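Local coordinates for sepf-like protein (PDB 3ZIE) that probably takes part in cell division as SepF does, anchoring the Z ring to the membrane, at residues B[43-48]-B[65-70]; B[15-20]-B[49-54]; B[19-22]-B[26-29]. The protein carries 1 engineered substitution. All coordinates share one frame; numbering follows the deposited sequence.

Contact 1: B[43-48]-B[65-70]. Engineered in segment 65-70: Met69 (natural residue Ile).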
loop_
_atom_site.group_PDB
_atom_site.type_symbol
_atom_site.label_atom_id
_atom_site.label_comp_id
_atom_site.label_asym_id
_atom_site.label_seq_id
_atom_site.Cartn_x
_atom_site.Cartn_y
_atom_site.Cartn_z
ATOM N N ARG B 43 -13.219 14.064 -9.840
ATOM C CA ARG B 43 -14.456 13.616 -9.206
ATOM C C ARG B 43 -14.176 12.432 -8.300
ATOM O O ARG B 43 -14.712 12.342 -7.172
ATOM C CB ARG B 43 -15.530 13.126 -10.203
ATOM C CG ARG B 43 -16.066 14.128 -11.216
ATOM C CD ARG B 43 -17.251 13.520 -11.926
ATOM N NE ARG B 43 -17.558 14.237 -13.147
ATOM C CZ ARG B 43 -18.044 13.679 -14.263
ATOM N NH1 ARG B 43 -18.258 12.359 -14.323
ATOM N NH2 ARG B 43 -18.308 14.435 -15.346
ATOM N N VAL B 44 -13.378 11.475 -8.820
ATOM C CA VAL B 44 -13.012 10.292 -7.996
ATOM C C VAL B 44 -12.269 10.778 -6.725
ATOM O O VAL B 44 -12.606 10.397 -5.587
ATOM C CB VAL B 44 -12.128 9.302 -8.829
ATOM C CG1 VAL B 44 -11.539 8.173 -7.925
ATOM C CG2 VAL B 44 -13.009 8.631 -9.926
ATOM N N LEU B 45 -11.258 11.628 -6.912
ATOM C CA LEU B 45 -10.445 12.030 -5.754
ATOM C C LEU B 45 -11.290 12.872 -4.773
ATOM O O LEU B 45 -11.110 12.795 -3.533
ATOM C CB LEU B 45 -9.176 12.816 -6.144
ATOM C CG LEU B 45 -8.005 12.113 -6.810
ATOM C CD1 LEU B 45 -6.909 13.127 -7.326
ATOM C CD2 LEU B 45 -7.407 11.044 -5.894
ATOM N N LYS B 46 -12.182 13.713 -5.326
ATOM C CA LYS B 46 -13.133 14.403 -4.449
ATOM C C LYS B 46 -13.940 13.362 -3.609
ATOM O O LYS B 46 -14.075 13.486 -2.394
ATOM C CB LYS B 46 -14.096 15.294 -5.235
ATOM C CG LYS B 46 -15.273 15.881 -4.365
ATOM C CD LYS B 46 -16.402 16.503 -5.215
ATOM C CE LYS B 46 -17.231 15.438 -6.030
ATOM N NZ LYS B 46 -18.335 14.720 -5.251
ATOM N N ASP B 47 -14.486 12.352 -4.267
ATOM C CA ASP B 47 -15.214 11.323 -3.522
ATOM C C ASP B 47 -14.344 10.594 -2.495
ATOM O O ASP B 47 -14.781 10.321 -1.410
ATOM C CB ASP B 47 -15.871 10.305 -4.453
ATOM C CG ASP B 47 -16.936 10.917 -5.352
ATOM O OD1 ASP B 47 -17.448 12.048 -5.112
ATOM O OD2 ASP B 47 -17.261 10.223 -6.308
ATOM N N LEU B 48 -13.101 10.272 -2.840
ATOM C CA LEU B 48 -12.276 9.473 -1.930
ATOM C C LEU B 48 -11.763 10.307 -0.757
ATOM O O LEU B 48 -11.661 9.802 0.365
ATOM C CB LEU B 48 -11.090 8.845 -2.662
ATOM C CG LEU B 48 -11.501 7.826 -3.746
ATOM C CD1 LEU B 48 -10.193 7.278 -4.193
ATOM C CD2 LEU B 48 -12.388 6.761 -3.140
ATOM N N ASP B 65 0.901 7.056 -9.261
ATOM C CA ASP B 65 -0.185 6.280 -9.828
ATOM C C ASP B 65 -1.121 5.622 -8.839
ATOM O O ASP B 65 -2.098 5.003 -9.251
ATOM C CB ASP B 65 0.385 5.259 -10.847
ATOM C CG ASP B 65 0.967 5.945 -12.069
ATOM O OD1 ASP B 65 0.570 7.111 -12.333
ATOM O OD2 ASP B 65 1.825 5.353 -12.752
ATOM N N TYR B 66 -0.803 5.719 -7.540
ATOM C CA TYR B 66 -1.572 5.075 -6.468
ATOM C C TYR B 66 -1.975 6.064 -5.374
ATOM O O TYR B 66 -1.327 7.066 -5.151
ATOM C CB TYR B 66 -0.760 3.955 -5.770
ATOM C CG TYR B 66 -0.531 2.802 -6.669
ATOM C CD1 TYR B 66 -1.479 1.793 -6.798
ATOM C CD2 TYR B 66 0.641 2.711 -7.392
ATOM C CE1 TYR B 66 -1.259 0.711 -7.677
ATOM C CE2 TYR B 66 0.847 1.658 -8.289
ATOM C CZ TYR B 66 -0.116 0.670 -8.415
ATOM O OH TYR B 66 0.111 -0.369 -9.287
ATOM N N VAL B 67 -3.013 5.712 -4.651
ATOM C CA VAL B 67 -3.434 6.446 -3.465
ATOM C C VAL B 67 -3.738 5.391 -2.408
ATOM O O VAL B 67 -4.381 4.399 -2.695
ATOM C CB VAL B 67 -4.718 7.273 -3.799
ATOM C CG1 VAL B 67 -5.220 7.950 -2.642
ATOM C CG2 VAL B 67 -4.346 8.391 -4.772
ATOM N N ILE B 68 -3.284 5.600 -1.187
ATOM C CA ILE B 68 -3.531 4.648 -0.104
ATOM C C ILE B 68 -4.657 5.236 0.744
ATOM O O ILE B 68 -4.591 6.404 1.157
ATOM C CB ILE B 68 -2.303 4.443 0.789
ATOM C CG1 ILE B 68 -1.079 3.922 0.008
ATOM C CG2 ILE B 68 -2.650 3.470 1.922
ATOM C CD1 ILE B 68 0.291 4.101 0.762
HETATM N N MSE B 69 -5.683 4.436 0.995
HETATM C CA MSE B 69 -6.811 4.879 1.809
HETATM C C MSE B 69 -6.972 4.002 3.013
HETATM O O MSE B 69 -7.025 2.764 2.879
HETATM C CB MSE B 69 -8.073 4.798 0.938
HETATM C CG MSE B 69 -7.938 5.791 -0.264
HETATM SE SE MSE B 69 -9.691 5.622 -0.920
HETATM C CE MSE B 69 -10.241 6.835 0.773
ATOM N N THR B 70 -7.079 4.609 4.200
ATOM C CA THR B 70 -7.200 3.785 5.422
ATOM C C THR B 70 -8.538 4.029 6.125
ATOM O O THR B 70 -9.112 5.141 5.978
ATOM C CB THR B 70 -6.092 4.082 6.420
ATOM O OG1 THR B 70 -6.092 5.472 6.733
ATOM C CG2 THR B 70 -4.710 3.712 5.837
#
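Leu48 and the engineered Met69, present as selenomethionine, form the larger of the two apolar meetings between helix segment 43-48 and strand 66-70. The two side chains cross at about a right angle, and both methyl branches of Leu48 rest on the selenium: Met69 SE is 3.7 Å from Leu48 CD1 and equally far from Leu48 CD2. The second meeting, one turn earlier on the helix, is slight, with Leu45 CD2 only brushing Val67 CG2 at 4.2 Å. Leu45 reaches the strand with the end of its side chain, whereas Val67 and Met69 both direct their CB atoms at the helix.

A methyl-to-carbonyl approach adds to this packing. The Met69 chain runs out extended as far as SE and then bends at chi3 (75°), which lays CE 3.3 Å from the backbone Leu48 O.

Lys46 NZ and Asp47 OD1 form a salt bridge (2.8 Å) away from the strand.

Among the neighbouring elements, Ile59 of strand 58-62 touches Leu48, Val67 and Met69, while Ile17 of helix 14-22 packs on Leu48 and Met69. Ile68, on the opposite face of the strand, packs on Ile3 of the second subunit.

Contact 2: B[15-20]-B[49-54]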
loop_
_atom_site.group_PDB
_atom_site.type_symbol
_atom_site.label_atom_id
_atom_site.label_comp_id
_atom_site.label_asym_id
_atom_site.label_seq_id
_atom_site.Cartn_x
_atom_site.Cartn_y
_atom_site.Cartn_z
ATOM N N PRO B 15 -18.044 3.003 -5.328
ATOM C CA PRO B 15 -18.930 2.463 -4.307
ATOM C C PRO B 15 -18.338 1.209 -3.617
ATOM O O PRO B 15 -18.521 1.035 -2.400
ATOM C CB PRO B 15 -20.217 2.155 -5.122
ATOM C CG PRO B 15 -20.131 3.193 -6.273
ATOM C CD PRO B 15 -18.709 3.022 -6.646
ATOM N N GLU B 16 -17.622 0.344 -4.350
ATOM C CA GLU B 16 -16.992 -0.831 -3.683
ATOM C C GLU B 16 -15.797 -0.419 -2.789
ATOM O O GLU B 16 -15.554 -1.069 -1.785
ATOM C CB GLU B 16 -16.546 -1.932 -4.688
ATOM C CG GLU B 16 -15.835 -3.163 -4.031
ATOM C CD GLU B 16 -16.686 -3.872 -2.957
ATOM O OE1 GLU B 16 -17.919 -3.792 -3.047
ATOM O OE2 GLU B 16 -16.146 -4.469 -2.004
ATOM N N ILE B 17 -15.040 0.616 -3.177
ATOM C CA ILE B 17 -13.958 1.171 -2.298
ATOM C C ILE B 17 -14.578 1.670 -0.997
ATOM O O ILE B 17 -14.081 1.404 0.122
ATOM C CB ILE B 17 -13.155 2.230 -3.035
ATOM C CG1 ILE B 17 -12.386 1.566 -4.220
ATOM C CG2 ILE B 17 -12.268 3.080 -2.069
ATOM C CD1 ILE B 17 -11.831 2.630 -5.262
ATOM N N LYS B 18 -15.711 2.361 -1.128
ATOM C CA LYS B 18 -16.381 2.882 0.071
ATOM C C LYS B 18 -16.758 1.732 0.978
ATOM O O LYS B 18 -16.542 1.805 2.199
ATOM C CB LYS B 18 -17.619 3.736 -0.279
ATOM C CG LYS B 18 -17.252 5.069 -0.888
ATOM C CD LYS B 18 -18.500 5.750 -1.351
ATOM C CE LYS B 18 -18.292 7.253 -1.389
ATOM N NZ LYS B 18 -19.588 7.911 -1.854
ATOM N N ARG B 19 -17.335 0.677 0.397
ATOM C CA ARG B 19 -17.779 -0.479 1.156
ATOM C C ARG B 19 -16.625 -1.132 1.936
ATOM O O ARG B 19 -16.783 -1.482 3.120
ATOM C CB ARG B 19 -18.457 -1.532 0.253
ATOM C CG ARG B 19 -19.945 -1.734 0.505
ATOM C CD ARG B 19 -20.600 -2.658 -0.592
ATOM N NE ARG B 19 -21.356 -1.799 -1.508
ATOM C CZ ARG B 19 -21.163 -1.654 -2.826
ATOM N NH1 ARG B 19 -20.274 -2.380 -3.512
ATOM N NH2 ARG B 19 -21.940 -0.789 -3.459
ATOM N N GLU B 20 -15.478 -1.284 1.290
ATOM C CA GLU B 20 -14.278 -1.871 1.965
ATOM C C GLU B 20 -13.758 -1.027 3.149
ATOM O O GLU B 20 -13.490 -1.548 4.231
ATOM C CB GLU B 20 -13.168 -2.131 0.913
ATOM C CG GLU B 20 -13.542 -3.253 -0.043
ATOM C CD GLU B 20 -13.428 -4.645 0.633
ATOM O OE1 GLU B 20 -13.441 -4.725 1.876
ATOM O OE2 GLU B 20 -13.323 -5.666 -0.081
ATOM N N ARG B 49 -11.463 11.588 -1.011
ATOM C CA ARG B 49 -11.152 12.511 0.067
ATOM C C ARG B 49 -12.328 12.757 1.030
ATOM O O ARG B 49 -12.144 12.838 2.272
ATOM C CB ARG B 49 -10.610 13.835 -0.499
ATOM C CG ARG B 49 -9.191 13.627 -1.112
ATOM C CD ARG B 49 -8.615 14.954 -1.595
ATOM N NE ARG B 49 -7.546 14.780 -2.575
ATOM C CZ ARG B 49 -6.315 14.348 -2.295
ATOM N NH1 ARG B 49 -5.965 14.046 -1.050
ATOM N NH2 ARG B 49 -5.424 14.236 -3.269
ATOM N N GLN B 50 -13.519 12.894 0.488
ATOM C CA GLN B 50 -14.716 13.018 1.333
ATOM C C GLN B 50 -14.938 11.760 2.182
ATOM O O GLN B 50 -15.279 11.856 3.362
ATOM C CB GLN B 50 -15.957 13.305 0.481
ATOM C CG GLN B 50 -17.192 13.677 1.357
ATOM C CD GLN B 50 -16.936 14.881 2.281
ATOM O OE1 GLN B 50 -17.027 14.768 3.519
ATOM N NE2 GLN B 50 -16.568 16.008 1.695
ATOM N N LEU B 51 -14.767 10.589 1.566
ATOM C CA LEU B 51 -14.778 9.304 2.297
ATOM C C LEU B 51 -13.808 9.285 3.476
ATOM O O LEU B 51 -14.215 8.946 4.589
ATOM C CB LEU B 51 -14.510 8.105 1.345
ATOM C CG LEU B 51 -14.366 6.675 1.918
ATOM C CD1 LEU B 51 -15.694 6.204 2.567
ATOM C CD2 LEU B 51 -14.010 5.764 0.750
ATOM N N ALA B 52 -12.544 9.616 3.244
ATOM C CA ALA B 52 -11.576 9.701 4.332
ATOM C C ALA B 52 -12.083 10.611 5.451
ATOM O O ALA B 52 -11.952 10.262 6.630
ATOM C CB ALA B 52 -10.199 10.158 3.871
ATOM N N GLU B 53 -12.659 11.762 5.098
ATOM C CA GLU B 53 -13.171 12.689 6.134
ATOM C C GLU B 53 -14.349 12.086 6.877
ATOM O O GLU B 53 -14.496 12.216 8.100
ATOM C CB GLU B 53 -13.542 14.048 5.509
ATOM C CG GLU B 53 -12.877 15.167 6.246
ATOM C CD GLU B 53 -13.052 16.502 5.550
ATOM O OE1 GLU B 53 -14.219 16.903 5.358
ATOM O OE2 GLU B 53 -12.012 17.145 5.191
ATOM N N ASP B 54 -15.208 11.424 6.131
ATOM C CA ASP B 54 -16.394 10.805 6.704
ATOM C C ASP B 54 -16.084 9.725 7.690
ATOM O O ASP B 54 -16.870 9.535 8.603
ATOM C CB ASP B 54 -17.312 10.195 5.644
ATOM C CG ASP B 54 -18.000 11.261 4.801
ATOM O OD1 ASP B 54 -17.913 12.463 5.125
ATOM O OD2 ASP B 54 -18.584 10.882 3.797
#
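Ile17 makes the first touch between helix segments 15-20 and 49-54, a loose one, its CG2 lying 4.3 Å from Leu51 CD2 while the rest of the side chain leads away towards the sheet. Lys18 follows with the main contact. A chi1 of 175° swings the Leu51 branch away from its own backbone N, and its two methyls meet the root of the lysine chain: Lys18 CG is 3.7 Å from Leu51 CD2 and 4.0 Å from Leu51 CD1, and Lys18 CA is 3.8 Å from Leu51 CD2. Beyond CG the lysine runs extended, leaving NZ 6.5 Å from Asp54 OD2, an opposite charge nearby but not in contact.

These are the two helices of the alpha/beta domain, lying on the same face of its mixed four-stranded sheet, and Leu51 and Ile17 both continue down to Met69 of strand 66-70.

Arg19 points away from the partner helix and bonds one turn back, NH1 meeting Glu16 OE1 at 2.8 Å close to the guanidinium plane, with Pro15 O over one face of the group. Glu20 OE2 forms a salt bridge with Arg4 and a hydrogen bond with Tyr2 OH, and the Glu20 side chain packs on Ile81 of the second subunit.

Contact 3: B[19-22]-B[26-29]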
loop_
_atom_site.group_PDB
_atom_site.type_symbol
_atom_site.label_atom_id
_atom_site.label_comp_id
_atom_site.label_asym_id
_atom_site.label_seq_id
_atom_site.Cartn_x
_atom_site.Cartn_y
_atom_site.Cartn_z
ATOM N N ARG B 19 -17.335 0.677 0.397
ATOM C CA ARG B 19 -17.779 -0.479 1.156
ATOM C C ARG B 19 -16.625 -1.132 1.936
ATOM O O ARG B 19 -16.783 -1.482 3.120
ATOM C CB ARG B 19 -18.457 -1.532 0.253
ATOM C CG ARG B 19 -19.945 -1.734 0.505
ATOM C CD ARG B 19 -20.600 -2.658 -0.592
ATOM N NE ARG B 19 -21.356 -1.799 -1.508
ATOM C CZ ARG B 19 -21.163 -1.654 -2.826
ATOM N NH1 ARG B 19 -20.274 -2.380 -3.512
ATOM N NH2 ARG B 19 -21.940 -0.789 -3.459
ATOM N N GLU B 20 -15.478 -1.284 1.290
ATOM C CA GLU B 20 -14.278 -1.871 1.965
ATOM C C GLU B 20 -13.758 -1.027 3.149
ATOM O O GLU B 20 -13.490 -1.548 4.231
ATOM C CB GLU B 20 -13.168 -2.131 0.913
ATOM C CG GLU B 20 -13.542 -3.253 -0.043
ATOM C CD GLU B 20 -13.428 -4.645 0.633
ATOM O OE1 GLU B 20 -13.441 -4.725 1.876
ATOM O OE2 GLU B 20 -13.323 -5.666 -0.081
ATOM N N ILE B 21 -13.682 0.283 2.957
ATOM C CA ILE B 21 -13.295 1.232 4.017
ATOM C C ILE B 21 -14.283 1.193 5.205
ATOM O O ILE B 21 -13.851 1.106 6.385
ATOM C CB ILE B 21 -13.131 2.703 3.421
ATOM C CG1 ILE B 21 -11.939 2.750 2.443
ATOM C CG2 ILE B 21 -12.939 3.742 4.564
ATOM C CD1 ILE B 21 -10.517 2.585 3.134
ATOM N N TYR B 22 -15.588 1.220 4.893
ATOM C CA TYR B 22 -16.633 1.083 5.900
ATOM C C TYR B 22 -16.541 -0.264 6.603
ATOM O O TYR B 22 -16.925 -0.374 7.755
ATOM C CB TYR B 22 -18.055 1.310 5.292
ATOM C CG TYR B 22 -18.362 2.797 5.031
ATOM C CD1 TYR B 22 -18.335 3.704 6.059
ATOM C CD2 TYR B 22 -18.661 3.283 3.754
ATOM C CE1 TYR B 22 -18.578 5.083 5.847
ATOM C CE2 TYR B 22 -18.921 4.682 3.538
ATOM C CZ TYR B 22 -18.854 5.551 4.603
ATOM O OH TYR B 22 -19.120 6.908 4.477
ATOM N N ILE B 26 -8.391 -1.742 4.269
ATOM C CA ILE B 26 -7.485 -0.747 3.658
ATOM C C ILE B 26 -7.591 -0.953 2.144
ATOM O O ILE B 26 -7.630 -2.112 1.667
ATOM C CB ILE B 26 -6.049 -0.922 4.147
ATOM C CG1 ILE B 26 -5.983 -0.593 5.669
ATOM C CG2 ILE B 26 -4.968 -0.058 3.294
ATOM C CD1 ILE B 26 -4.771 -1.131 6.359
ATOM N N VAL B 27 -7.675 0.147 1.395
ATOM C CA VAL B 27 -7.683 0.058 -0.061
ATOM C C VAL B 27 -6.508 0.827 -0.632
ATOM O O VAL B 27 -6.272 1.991 -0.238
ATOM C CB VAL B 27 -8.967 0.649 -0.672
ATOM C CG1 VAL B 27 -8.898 0.619 -2.217
ATOM C CG2 VAL B 27 -10.199 -0.088 -0.158
ATOM N N VAL B 28 -5.767 0.176 -1.529
ATOM C CA VAL B 28 -4.729 0.846 -2.294
ATOM C C VAL B 28 -5.314 0.953 -3.709
ATOM O O VAL B 28 -5.626 -0.045 -4.369
ATOM C CB VAL B 28 -3.387 0.097 -2.258
ATOM C CG1 VAL B 28 -2.273 0.879 -3.106
ATOM C CG2 VAL B 28 -2.883 -0.007 -0.811
ATOM N N ALA B 29 -5.548 2.180 -4.159
ATOM C CA ALA B 29 -6.217 2.397 -5.462
ATOM C C ALA B 29 -5.233 2.820 -6.545
ATOM O O ALA B 29 -4.427 3.773 -6.356
ATOM C CB ALA B 29 -7.331 3.442 -5.282
#
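Val27 faces the last turn of helix 14-22 and gives more surface to this contact than any other residue of the two segments. Its CB points at the helix, and the branch that does the touching is CG2, which approaches two consecutive helical residues: Glu20 CB at 3.8 Å and, less closely, Ile21 CG1 at 4.2 Å. The methyl thus sits against the near ends of both side chains, and the packing here is wholly apolar even though one partner is a glutamate.

Ile21 comes next in buried surface. Its CB does not aim at the strand; the longer branch has to bring it there. With CG1 beside the backbone N and a further bend at chi2 (-69°), CD1 ends 4.1 Å from the backbone Val27 N. The isoleucine therefore meets the strand at its main chain as well as at a side chain. Ile21 also touches Met69 and Val55, which places it between helix 38-55 and strand 66-70.

The two segments belong to a beta-alpha-beta unit in which strand 2-7 and strand 26-30 lie parallel and adjacent, joined through helix 14-22. Only three residues separate helix segment 19-22 from the strand, and the chain turns back so sharply that Ile21 CA and Ile26 CA are 6.1 Å apart. Val27 also packs on Ala6 of strand 2-7, while Ile26 and Val28 form backbone hydrogen bonds with that strand.

Glu20 contributes here through its aliphatic root alone. A bend at chi2 (-74°) turns the chain beyond CG, and its carboxylate is held by Arg4. Ile26 buries some of its surface against the helix, but its CB points away, and on that other face of the sheet its side chain meets Ile26 of the second subunit.

In the fold
Contacts 1 and 3 lie in the apolar layer between helices and sheet, while contact 2 joins the two helices over it; all three are buried. Contact 1, centred about 4 Å from the centre of the chain, sets helix 38-55 on strand 66-70; contact 3 sets helix 14-22 on strand 26-30, the neighbour of that strand. Contact 2 lies farthest out, which agrees with the aliphatic part of a partly exposed lysine taking part. They meet around the engineered Met69: its SE is 3.8 Å from Ile17 CG2 and its CE 3.9 Å from Leu51 CD2, while Met69 N probably bonds to Val27 O within the sheet. Tyr22 borders contact 2 from the helix end used in contact 3.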